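Side-chain contact in glycosylation Associate Protein 2 (Streptococcus agalactiae serotype V, PDB 6OYC), which probably takes part, together with its Gap1 and Gap3 partners, in the glycosylation and accessory Sec secretion of a serine-rich adhesin: residues B[166-171]-B[197-202]. Numbering follows the deposited sequence.
Sequences ENYSFL and DIDIRL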
ATOM      1  N   GLU B 166      38.998  -3.261  -3.309  1.00 36.75           N
ATOM      2  CA  GLU B 166      39.228  -2.882  -4.695  1.00 40.92           C
ATOM      3  C   GLU B 166      38.272  -3.587  -5.658  1.00 38.30           C
ATOM      4  O   GLU B 166      37.923  -3.022  -6.705  1.00 39.47           O
ATOM      5  CB  GLU B 166      40.689  -3.172  -5.046  1.00 44.00           C
ATOM      6  CG  GLU B 166      41.661  -2.678  -3.966  1.00 49.11           C
ATOM      7  CD  GLU B 166      42.074  -3.773  -2.962  1.00 49.62           C
ATOM      8  OE1 GLU B 166      43.242  -4.221  -2.996  1.00 53.98           O
ATOM      9  OE2 GLU B 166      41.239  -4.195  -2.136  1.00 50.19           O
ATOM     10  N   ASN B 167      37.853  -4.806  -5.331  1.00 35.50           N
ATOM     11  CA  ASN B 167      36.786  -5.528  -6.011  1.00 35.41           C
ATOM     12  C   ASN B 167      35.652  -5.771  -5.025  1.00 38.13           C
ATOM     13  O   ASN B 167      35.795  -5.566  -3.817  1.00 34.34           O
ATOM     14  CB  ASN B 167      37.279  -6.864  -6.576  1.00 36.13           C
ATOM     15  CG  ASN B 167      38.518  -6.704  -7.451  1.00 42.94           C
ATOM     16  OD1 ASN B 167      38.456  -6.128  -8.530  1.00 42.29           O
ATOM     17  ND2 ASN B 167      39.650  -7.214  -6.982  1.00 43.50           N
ATOM     18  N   TYR B 168      34.515  -6.219  -5.546  1.00 37.14           N
ATOM     19  CA  TYR B 168      33.394  -6.518  -4.672  1.00 35.34           C
ATOM     20  C   TYR B 168      33.847  -7.457  -3.565  1.00 36.48           C
ATOM     21  O   TYR B 168      34.476  -8.485  -3.824  1.00 36.95           O
ATOM     22  CB  TYR B 168      32.242  -7.123  -5.473  1.00 33.79           C
ATOM     23  CG  TYR B 168      31.355  -6.080  -6.143  1.00 38.63           C
ATOM     24  CD1 TYR B 168      30.602  -5.171  -5.392  1.00 36.16           C
ATOM     25  CD2 TYR B 168      31.258  -6.021  -7.529  1.00 40.44           C
ATOM     26  CE1 TYR B 168      29.784  -4.227  -6.017  1.00 34.70           C
ATOM     27  CE2 TYR B 168      30.461  -5.104  -8.152  1.00 39.89           C
ATOM     28  CZ  TYR B 168      29.731  -4.208  -7.405  1.00 39.43           C
ATOM     29  OH  TYR B 168      28.964  -3.306  -8.083  1.00 42.42           O
ATOM     30  N   SER B 169      33.566  -7.069  -2.323  1.00 36.86           N
ATOM     31  CA  SER B 169      34.041  -7.798  -1.154  1.00 33.52           C
ATOM     32  C   SER B 169      32.905  -7.978  -0.172  1.00 30.96           C
ATOM     33  O   SER B 169      32.176  -7.021   0.117  1.00 28.13           O
ATOM     34  CB  SER B 169      35.178  -7.064  -0.446  1.00 29.16           C
ATOM     35  OG  SER B 169      36.287  -6.974  -1.299  1.00 40.31           O
ATOM     36  N   PHE B 170      32.789  -9.196   0.362  1.00 27.29           N
ATOM     37  CA  PHE B 170      31.733  -9.495   1.317  1.00 30.04           C
ATOM     38  C   PHE B 170      31.749  -8.478   2.446  1.00 30.16           C
ATOM     39  O   PHE B 170      32.790  -8.220   3.053  1.00 34.16           O
ATOM     40  CB  PHE B 170      31.889 -10.911   1.878  1.00 29.16           C
ATOM     41  CG  PHE B 170      30.890 -11.244   2.958  1.00 30.75           C
ATOM     42  CD1 PHE B 170      29.538 -11.365   2.656  1.00 27.81           C
ATOM     43  CD2 PHE B 170      31.298 -11.427   4.275  1.00 30.94           C
ATOM     44  CE1 PHE B 170      28.603 -11.681   3.641  1.00 26.67           C
ATOM     45  CE2 PHE B 170      30.371 -11.749   5.274  1.00 28.49           C
ATOM     46  CZ  PHE B 170      29.018 -11.869   4.949  1.00 30.52           C
ATOM     47  N   LEU B 171      30.600  -7.872   2.699  1.00 27.44           N
ATOM     48  CA  LEU B 171      30.487  -6.897   3.772  1.00 29.83           C
ATOM     49  C   LEU B 171      29.589  -7.365   4.908  1.00 32.09           C
ATOM     50  O   LEU B 171      29.950  -7.195   6.081  1.00 34.00           O
ATOM     51  CB  LEU B 171      29.968  -5.563   3.229  1.00 30.98           C
ATOM     52  CG  LEU B 171      29.722  -4.519   4.326  1.00 32.06           C
ATOM     53  CD1 LEU B 171      31.013  -4.208   5.091  1.00 25.51           C
ATOM     54  CD2 LEU B 171      29.124  -3.271   3.734  1.00 34.92           C
ATOM     55  N   ASP B 197      32.379   6.994  -3.760  1.00 43.97           N
ATOM     56  CA  ASP B 197      32.594   6.035  -4.847  1.00 47.82           C
ATOM     57  C   ASP B 197      32.477   4.607  -4.308  1.00 46.68           C
ATOM     58  O   ASP B 197      33.451   3.863  -4.177  1.00 43.06           O
ATOM     59  CB  ASP B 197      33.947   6.270  -5.506  1.00 51.46           C
ATOM     60  CG  ASP B 197      34.232   7.737  -5.729  1.00 61.58           C
ATOM     61  OD1 ASP B 197      33.483   8.390  -6.496  1.00 61.26           O
ATOM     62  OD2 ASP B 197      35.202   8.239  -5.117  1.00 68.11           O
ATOM     63  N   ILE B 198      31.243   4.234  -3.980  1.00 43.75           N
ATOM     64  CA  ILE B 198      30.932   2.906  -3.473  1.00 45.50           C
ATOM     65  C   ILE B 198      30.003   2.222  -4.452  1.00 43.24           C
ATOM     66  O   ILE B 198      29.055   2.831  -4.951  1.00 40.48           O
ATOM     67  CB  ILE B 198      30.260   2.937  -2.093  1.00 44.62           C
ATOM     68  CG1 ILE B 198      31.080   3.739  -1.116  1.00 44.41           C
ATOM     69  CG2 ILE B 198      30.068   1.507  -1.570  1.00 41.79           C
ATOM     70  CD1 ILE B 198      30.786   3.319   0.299  1.00 49.58           C
ATOM     71  N   ASP B 199      30.253   0.954  -4.698  1.00 40.43           N
ATOM     72  CA  ASP B 199      29.292   0.111  -5.376  1.00 38.49           C
ATOM     73  C   ASP B 199      28.922  -1.010  -4.419  1.00 37.88           C
ATOM     74  O   ASP B 199      29.784  -1.536  -3.707  1.00 36.62           O
ATOM     75  CB  ASP B 199      29.872  -0.429  -6.692  1.00 45.90           C
ATOM     76  CG  ASP B 199      30.122   0.678  -7.731  1.00 52.34           C
ATOM     77  OD1 ASP B 199      29.724   1.840  -7.495  1.00 50.86           O
ATOM     78  OD2 ASP B 199      30.707   0.385  -8.795  1.00 60.89           O
ATOM     79  N   ILE B 200      27.643  -1.341  -4.358  1.00 35.43           N
ATOM     80  CA  ILE B 200      27.199  -2.469  -3.554  1.00 34.76           C
ATOM     81  C   ILE B 200      26.484  -3.464  -4.455  1.00 40.20           C
ATOM     82  O   ILE B 200      25.822  -3.092  -5.433  1.00 37.54           O
ATOM     83  CB  ILE B 200      26.293  -2.048  -2.375  1.00 34.18           C
ATOM     84  CG1 ILE B 200      25.034  -1.364  -2.882  1.00 39.51           C
ATOM     85  CG2 ILE B 200      27.041  -1.136  -1.407  1.00 35.51           C
ATOM     86  CD1 ILE B 200      24.038  -1.074  -1.783  1.00 40.44           C
ATOM     87  N   ARG B 201      26.633  -4.746  -4.110  1.00 37.18           N
ATOM     88  CA  ARG B 201      25.998  -5.857  -4.801  1.00 37.03           C
ATOM     89  C   ARG B 201      25.286  -6.761  -3.799  1.00 35.47           C
ATOM     90  O   ARG B 201      25.870  -7.182  -2.793  1.00 33.43           O
ATOM     91  CB  ARG B 201      27.012  -6.678  -5.604  1.00 34.73           C
ATOM     92  CG  ARG B 201      26.380  -7.945  -6.179  1.00 39.16           C
ATOM     93  CD  ARG B 201      27.390  -8.847  -6.872  1.00 37.94           C
ATOM     94  NE  ARG B 201      27.915  -8.216  -8.075  1.00 38.91           N
ATOM     95  CZ  ARG B 201      29.129  -8.420  -8.576  1.00 41.22           C
ATOM     96  NH1 ARG B 201      29.977  -9.258  -7.993  1.00 40.46           N
ATOM     97  NH2 ARG B 201      29.491  -7.773  -9.671  1.00 43.21           N
ATOM     98  N   LEU B 202      24.040  -7.083  -4.095  1.00 34.65           N
ATOM     99  CA  LEU B 202      23.250  -8.006  -3.300  1.00 33.75           C
ATOM    100  C   LEU B 202      23.254  -9.369  -3.980  1.00 32.50           C
ATOM    101  O   LEU B 202      22.910  -9.472  -5.160  1.00 33.98           O
ATOM    102  CB  LEU B 202      21.822  -7.478  -3.177  1.00 35.90           C
ATOM    103  CG  LEU B 202      21.026  -7.726  -1.913  1.00 36.20           C
ATOM    104  CD1 LEU B 202      21.780  -7.191  -0.701  1.00 29.25           C
ATOM    105  CD2 LEU B 202      19.674  -7.060  -2.062  1.00 34.88           C
TER
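Tyr168 points its ring at residues 199-201, its CE1 3.5 Å from Asp199 O, flanked by the side chains of Asp199 and Arg201, which are two apart on a strand of alternating side chains and so share a face. Arg201 CB sits over one ring face, 4.0 Å from the centroid of the Tyr168 ring, in a CH-pi contact. With CG anti to the backbone N (chi1 173°) and a bend at chi3, the arginine brings its guanidinium to that same side, at the CD2–CE2 rim, and Tyr168 CD2 lies 3.1 Å above the guanidinium plane. The planes are 42° apart, a tilted contact and not a flat stack. Strand 238-247 runs between strands 168-180 and 198-208 in an antiparallel sheet; the long, flat tyrosine bridges them, touching Lys247 and offering the arginine chain a face. Arginine supplies both aliphatic chain and charge; its NH2 forms a salt bridge with Glu222 on strand 215-222, which probably steadies the guanidinium. Tyr168 OH makes a van der Waals contact with Asp199 CB (3.3 Å), without a hydrogen bond to the carboxylate; aspartate gives the ring its methylene while also touching Lys223 and Lys247. Ile200 points away from Tyr168 and packs on Leu226.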